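Local coordinates for protein putative S-adenosyl-L-methionine-dependent Methyltransferase (PDB 3DLC) that binds S-adenosylmethionine and is probably a methyltransferase that passes the methyl group of this cofactor to a substrate not yet established, at residues A[37-42]-A[203-208]; A[197-202]-A[208-213]. All blocks are in the same frame, centred on the assembly; numbering follows the deposited sequence.

Both contacts lie where the C-terminal beta hairpin completes the sheet of a Rossmann-like methyltransferase, with centres 10 Å apart. Contact 2 is the hairpin itself, strands 198-203 and 206-211 paired edge to edge; contact 1 ties its turn to the end of helix 28-40, which lies over one face of that sheet. Trp208 lies in both, bracing the turn in contact 1 and pairing with Ile201 in contact 2. Arg39 of contact 1 also reaches into contact 2, its NH2 lying 3.6 Å from Glu199 OE2 in a long, weak ion pair. The cofactor is near but untouched: bound S-adenosylmethionine is about 7 Å from the Trp208 side chain and about 14 Å from that of Glu205.

Contact 1. Residues A[37-42]-A[203-208]; sequences INRFGI and GDEGFW. Unlike the reference sequence in segment 203-208: Gly203 (reference Glu).
Arg39 NH1 faces Glu205 OE2 at the protein surface, the side chains crossing at about a right angle. Arg39 leaves the last turn of helix 28-40 with CG anti to the backbone N (chi1 -163°) and stays extended as far as NE, which carries the guanidinium out toward the hairpin turn. In Glu205, CG lies between the backbone N and the carbonyl carbon (chi1 68°) and so heads for the arginine; a bend at chi2 swings CD off that line, and OE2 points back to NH1. NH1 of Arg39 stands 3.9 Å from OE2 of Glu205, a long salt bridge rather than a hydrogen bond. The oxygen lies at the edge of the guanidinium, near its plane, while the two flat groups are turned 38° apart. Water 1 bridges the pair, accepting from Arg39 NH1 at 3.0 Å and donating to Glu205 OE2 at 3.3 Å. Both side chains have a second deposited conformer, so this pairing is tentative, and just 36 Å² is buried between the segments.

The turn beneath the carboxylate is more firmly built. Gly203 to Gly206 form a type I beta turn, and the indole NE1 of Trp208 donates to Glu205 O at 3.1 Å; the oxygen lies in the ring plane, but the indole nitrogen sits well above the carbonyl plane. Trp208 also stacks on Tyr145 of strand 142-148, and Glu205 touches the same tyrosine. The arrangement is a water-mediated ion pair between a helix end and a beta-hairpin turn, on the surface of a Rossmann-like methyltransferase fold.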
loop_
_atom_site.group_PDB
_atom_site.type_symbol
_atom_site.label_atom_id
_atom_site.label_comp_id
_atom_site.label_asym_id
_atom_site.label_seq_id
_atom_site.Cartn_x
_atom_site.Cartn_y
_atom_site.Cartn_z
ATOM N N ILE A 37 -12.765 -0.369 -4.527
ATOM C CA ILE A 37 -14.143 -0.850 -4.344
ATOM C C ILE A 37 -14.790 -1.117 -5.684
ATOM O O ILE A 37 -15.437 -2.153 -5.887
ATOM C CB ILE A 37 -14.941 0.147 -3.465
ATOM C CG1 ILE A 37 -14.403 0.093 -2.033
ATOM C CG2 ILE A 37 -16.455 -0.146 -3.556
ATOM C CD1 ILE A 37 -14.844 1.220 -1.139
ATOM N N ASN A 38 -14.639 -0.167 -6.595
ATOM C CA ASN A 38 -15.276 -0.292 -7.904
ATOM C C ASN A 38 -14.674 -1.420 -8.716
ATOM O O ASN A 38 -15.385 -2.104 -9.457
ATOM C CB ASN A 38 -15.156 0.995 -8.692
ATOM C CG ASN A 38 -16.051 2.097 -8.167
ATOM O OD1 ASN A 38 -16.922 1.853 -7.323
ATOM N ND2 ASN A 38 -15.816 3.330 -8.620
ATOM N N ARG A 39 -13.367 -1.634 -8.594
ATOM C CA ARG A 39 -12.720 -2.615 -9.427
ATOM C C ARG A 39 -13.101 -4.062 -9.064
ATOM O O ARG A 39 -13.305 -4.879 -9.941
ATOM C CB ARG A 39 -11.217 -2.373 -9.393
ATOM C CG ARG A 39 -10.519 -3.060 -10.504
ATOM C CD ARG A 39 -9.050 -2.675 -10.620
ATOM N NE ARG A 39 -8.463 -3.465 -11.672
ATOM C CZ ARG A 39 -7.843 -3.007 -12.759
ATOM N NH1 ARG A 39 -7.479 -1.739 -12.918
ATOM N NH2 ARG A 39 -7.472 -3.878 -13.655
ATOM N N PHE A 40 -13.068 -4.391 -7.749
ATOM C CA PHE A 40 -13.284 -5.735 -7.317
ATOM C C PHE A 40 -14.629 -6.033 -6.723
ATOM O O PHE A 40 -14.998 -7.194 -6.651
ATOM C CB PHE A 40 -12.200 -6.141 -6.326
ATOM C CG PHE A 40 -10.796 -5.856 -6.792
ATOM C CD1 PHE A 40 -10.282 -6.447 -7.923
ATOM C CD2 PHE A 40 -10.009 -4.963 -6.113
ATOM C CE1 PHE A 40 -9.004 -6.180 -8.340
ATOM C CE2 PHE A 40 -8.727 -4.682 -6.524
ATOM C CZ PHE A 40 -8.225 -5.295 -7.648
ATOM N N GLY A 41 -15.374 -5.027 -6.307
ATOM C CA GLY A 41 -16.670 -5.295 -5.704
ATOM C C GLY A 41 -16.608 -5.960 -4.341
ATOM O O GLY A 41 -17.620 -6.518 -3.899
ATOM N N ILE A 42 -15.439 -5.916 -3.686
ATOM C CA ILE A 42 -15.248 -6.456 -2.328
ATOM C C ILE A 42 -15.483 -5.308 -1.371
ATOM O O ILE A 42 -14.805 -4.282 -1.460
ATOM C CB ILE A 42 -13.859 -7.087 -2.103
ATOM C CG1 ILE A 42 -13.440 -8.029 -3.251
ATOM C CG2 ILE A 42 -13.863 -7.842 -0.781
ATOM C CD1 ILE A 42 -11.940 -8.329 -3.282
ATOM N N GLY A 203 -1.310 3.012 -15.488
ATOM C CA GLY A 203 -2.129 4.000 -16.142
ATOM C C GLY A 203 -2.280 5.238 -15.309
ATOM O O GLY A 203 -1.504 5.484 -14.394
ATOM N N ASP A 204 -3.304 6.008 -15.609
ATOM C CA ASP A 204 -3.463 7.299 -14.933
ATOM C C ASP A 204 -3.704 7.167 -13.441
ATOM O O ASP A 204 -3.493 8.124 -12.710
ATOM C CB ASP A 204 -4.550 8.141 -15.607
ATOM C CG ASP A 204 -4.125 8.653 -17.000
ATOM O OD1 ASP A 204 -2.923 8.707 -17.327
ATOM O OD2 ASP A 204 -4.998 9.063 -17.765
ATOM N N GLU A 205 -4.124 6.011 -12.985
ATOM C CA GLU A 205 -4.396 5.836 -11.570
ATOM C C GLU A 205 -3.189 5.353 -10.806
ATOM O O GLU A 205 -3.176 5.304 -9.578
ATOM C CB GLU A 205 -5.530 4.850 -11.361
ATOM C CG GLU A 205 -5.187 3.420 -11.750
ATOM C CD GLU A 205 -5.582 3.008 -13.160
ATOM O OE1 GLU A 205 -5.352 3.729 -14.199
ATOM O OE2 GLU A 205 -6.127 1.888 -13.231
ATOM N N GLY A 206 -2.171 5.002 -11.560
ATOM C CA GLY A 206 -0.883 4.558 -11.000
ATOM C C GLY A 206 -0.407 3.212 -11.526
ATOM O O GLY A 206 -0.819 2.768 -12.608
ATOM N N PHE A 207 0.474 2.599 -10.739
ATOM C CA PHE A 207 1.081 1.278 -11.004
ATOM C C PHE A 207 0.537 0.349 -9.927
ATOM O O PHE A 207 0.714 0.630 -8.741
ATOM C CB PHE A 207 2.600 1.368 -10.880
ATOM C CG PHE A 207 3.267 0.012 -10.753
ATOM C CD1 PHE A 207 3.459 -0.803 -11.853
ATOM C CD2 PHE A 207 3.649 -0.477 -9.540
ATOM C CE1 PHE A 207 4.034 -2.049 -11.706
ATOM C CE2 PHE A 207 4.242 -1.738 -9.406
ATOM C CZ PHE A 207 4.424 -2.495 -10.483
ATOM N N TRP A 208 -0.096 -0.770 -10.308
ATOM C CA TRP A 208 -0.722 -1.651 -9.314
ATOM C C TRP A 208 -0.610 -3.108 -9.734
ATOM O O TRP A 208 -0.876 -3.472 -10.879
ATOM C CB TRP A 208 -2.187 -1.282 -9.094
ATOM C CG TRP A 208 -2.362 0.163 -8.700
ATOM C CD1 TRP A 208 -2.632 1.211 -9.528
ATOM C CD2 TRP A 208 -2.207 0.716 -7.401
ATOM N NE1 TRP A 208 -2.671 2.378 -8.813
ATOM C CE2 TRP A 208 -2.412 2.102 -7.502
ATOM C CE3 TRP A 208 -1.919 0.175 -6.154
ATOM C CZ2 TRP A 208 -2.364 2.951 -6.386
ATOM C CZ3 TRP A 208 -1.877 1.021 -5.033
ATOM C CH2 TRP A 208 -2.092 2.385 -5.173
HETATM O O HOH W 1 -6.148 -0.582 -15.352
#

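Contact 2. Residues A[197-202]-A[208-213]; sequences SYEIIL and WIIISK
Ile201, in the conformer described (one of two), bends over Trp208 and Ile210, the closest apolar fit between the two strands. Its CG1 sits between the backbone N and the carbonyl carbon (chi1 65°), which leans CD1 across toward the neighbouring strand. There CG1 packs 3.8 Å from Trp208 CB, and CD1 settles near CD1 of Ile210 (4.0 Å) while approaching the indole obliquely. Ile210 thus lies in a shallow notch between Ile201 and Glu199, whose OE1 rests 3.5 Å from Ile210 CG2. From helix 28-40, Arg39 rests on Ile201 and Ile210, and Phe40 on Ile210. With Ile210 cut back to an alanine, a gap is likely to open under Arg39 and Phe40, and CD1 of Ile201 to lose a neighbour.

The other face, carrying Tyr198, Ile200, Ile209 and Ile211, is packed more thinly between the strands: Ile200 CG2 meets Ile209 CG1 at 4.2 Å. Ile209 and Ile211 press on Phe131 of helix 127-137, whereas the Tyr198 ring swings away to helix 180-193, where its hydroxyl is hydrogen-bonded to Asp191.

Paired backbone bonds join Glu199 with Ile210 and Ile201 with Trp208, the bond from Ile201 N to Trp208 O being nearly straight (175°). Beyond them, Ser212 N donates to Ser197 O at 3.1 Å, and water 2 spans Ser197 N and Ser212 O. The strands run at 171°, a regular antiparallel hairpin in which 206-211 is inserted between 142-148 and 198-203, giving the 3-2-1-4-5-7-6 sheet order characteristic of class I S-adenosylmethionine-dependent methyltransferases.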
loop_
_atom_site.group_PDB
_atom_site.type_symbol
_atom_site.label_atom_id
_atom_site.label_comp_id
_atom_site.label_asym_id
_atom_site.label_seq_id
_atom_site.Cartn_x
_atom_site.Cartn_y
_atom_site.Cartn_z
ATOM N N SER A 197 -2.590 -16.538 -11.834
ATOM C CA SER A 197 -3.498 -15.466 -12.272
ATOM C C SER A 197 -3.147 -14.134 -11.645
ATOM O O SER A 197 -3.190 -13.977 -10.453
ATOM C CB SER A 197 -4.919 -15.849 -11.860
ATOM O OG SER A 197 -5.855 -14.896 -12.296
ATOM N N TYR A 198 -2.829 -13.170 -12.506
ATOM C CA TYR A 198 -2.606 -11.785 -12.062
ATOM C C TYR A 198 -2.737 -10.817 -13.219
ATOM O O TYR A 198 -2.672 -11.188 -14.393
ATOM C CB TYR A 198 -1.221 -11.612 -11.371
ATOM C CG TYR A 198 -0.000 -11.796 -12.269
ATOM C CD1 TYR A 198 0.371 -10.840 -13.188
ATOM C CD2 TYR A 198 0.803 -12.905 -12.170
ATOM C CE1 TYR A 198 1.501 -11.000 -13.997
ATOM C CE2 TYR A 198 1.919 -13.083 -12.977
ATOM C CZ TYR A 198 2.282 -12.115 -13.870
ATOM O OH TYR A 198 3.353 -12.260 -14.730
ATOM N N GLU A 199 -2.906 -9.554 -12.840
ATOM C CA GLU A 199 -2.763 -8.429 -13.724
ATOM C C GLU A 199 -1.768 -7.461 -13.077
ATOM O O GLU A 199 -1.792 -7.280 -11.865
ATOM C CB GLU A 199 -4.075 -7.630 -13.854
ATOM C CG GLU A 199 -5.264 -8.372 -14.367
ATOM C CD GLU A 199 -6.552 -7.648 -14.018
ATOM O OE1 GLU A 199 -6.808 -7.527 -12.795
ATOM O OE2 GLU A 199 -7.255 -7.198 -14.931
ATOM N N ILE A 200 -0.907 -6.849 -13.864
ATOM C CA ILE A 200 -0.067 -5.734 -13.391
ATOM C C ILE A 200 -0.423 -4.602 -14.314
ATOM O O ILE A 200 -0.272 -4.730 -15.526
ATOM C CB ILE A 200 1.417 -6.036 -13.378
ATOM C CG1 ILE A 200 1.721 -7.245 -12.488
ATOM C CG2 ILE A 200 2.186 -4.837 -12.885
ATOM C CD1 ILE A 200 3.182 -7.689 -12.509
ATOM N N ILE A 201 -0.911 -3.509 -13.753
ATOM C CA ILE A 201 -1.440 -2.378 -14.528
ATOM C C ILE A 201 -0.622 -1.120 -14.338
ATOM O O ILE A 201 -0.007 -0.891 -13.280
ATOM C CB ILE A 201 -2.913 -2.024 -14.169
ATOM C CG1 ILE A 201 -3.043 -1.520 -12.742
ATOM C CG2 ILE A 201 -3.871 -3.224 -14.416
ATOM C CD1 ILE A 201 -4.440 -1.026 -12.474
ATOM N N LEU A 202 -0.644 -0.288 -15.363
ATOM C CA LEU A 202 0.001 1.006 -15.338
ATOM C C LEU A 202 -0.861 1.956 -16.140
ATOM O O LEU A 202 -1.110 1.736 -17.305
ATOM C CB LEU A 202 1.414 0.901 -15.906
ATOM C CG LEU A 202 2.193 2.172 -16.063
ATOM C CD1 LEU A 202 2.493 2.819 -14.740
ATOM C CD2 LEU A 202 3.484 1.870 -16.857
ATOM N N TRP A 208 -0.096 -0.770 -10.308
ATOM C CA TRP A 208 -0.722 -1.651 -9.314
ATOM C C TRP A 208 -0.610 -3.108 -9.734
ATOM O O TRP A 208 -0.876 -3.472 -10.879
ATOM C CB TRP A 208 -2.187 -1.282 -9.094
ATOM C CG TRP A 208 -2.362 0.163 -8.700
ATOM C CD1 TRP A 208 -2.632 1.211 -9.528
ATOM C CD2 TRP A 208 -2.207 0.716 -7.401
ATOM N NE1 TRP A 208 -2.671 2.378 -8.813
ATOM C CE2 TRP A 208 -2.412 2.102 -7.502
ATOM C CE3 TRP A 208 -1.919 0.175 -6.154
ATOM C CZ2 TRP A 208 -2.364 2.951 -6.386
ATOM C CZ3 TRP A 208 -1.877 1.021 -5.033
ATOM C CH2 TRP A 208 -2.092 2.385 -5.173
ATOM N N ILE A 209 -0.244 -3.933 -8.751
ATOM C CA ILE A 209 -0.117 -5.376 -8.871
ATOM C C ILE A 209 -1.367 -6.009 -8.294
ATOM O O ILE A 209 -1.671 -5.837 -7.114
ATOM C CB ILE A 209 1.139 -5.845 -8.123
ATOM C CG1 ILE A 209 2.414 -5.214 -8.704
ATOM C CG2 ILE A 209 1.213 -7.369 -8.107
ATOM C CD1 ILE A 209 3.618 -5.256 -7.751
ATOM N N ILE A 210 -2.066 -6.761 -9.143
ATOM C CA ILE A 210 -3.380 -7.318 -8.823
ATOM C C ILE A 210 -3.369 -8.835 -8.992
ATOM O O ILE A 210 -3.596 -9.396 -10.079
ATOM C CB ILE A 210 -4.461 -6.693 -9.741
ATOM C CG1 ILE A 210 -4.445 -5.172 -9.606
ATOM C CG2 ILE A 210 -5.846 -7.262 -9.421
ATOM C CD1 ILE A 210 -5.322 -4.415 -10.580
ATOM N N ILE A 211 -3.058 -9.504 -7.898
ATOM C CA ILE A 211 -2.992 -10.950 -7.848
ATOM C C ILE A 211 -4.367 -11.476 -7.485
ATOM O O ILE A 211 -5.038 -10.943 -6.618
ATOM C CB ILE A 211 -1.965 -11.397 -6.798
ATOM C CG1 ILE A 211 -0.553 -10.939 -7.213
ATOM C CG2 ILE A 211 -2.015 -12.914 -6.578
ATOM C CD1 ILE A 211 0.444 -10.874 -6.049
ATOM N N SER A 212 -4.740 -12.583 -8.117
ATOM C CA SER A 212 -5.937 -13.325 -7.773
ATOM C C SER A 212 -5.537 -14.687 -7.296
ATOM O O SER A 212 -4.975 -15.432 -8.067
ATOM C CB SER A 212 -6.811 -13.555 -8.985
ATOM O OG SER A 212 -7.392 -12.372 -9.426
ATOM N N LYS A 213 -5.873 -15.088 -6.088
ATOM C CA LYS A 213 -5.540 -16.419 -5.660
ATOM C C LYS A 213 -6.589 -17.361 -6.147
ATOM O O LYS A 213 -7.768 -17.250 -5.838
ATOM C CB LYS A 213 -5.412 -16.517 -4.139
ATOM C CG LYS A 213 -5.086 -17.951 -3.709
ATOM C CD LYS A 213 -4.925 -18.221 -2.213
ATOM C CE LYS A 213 -3.543 -18.054 -1.765
ATOM N NZ LYS A 213 -3.253 -18.322 -0.328
HETATM O O HOH W 2 -3.171 -17.226 -8.943
#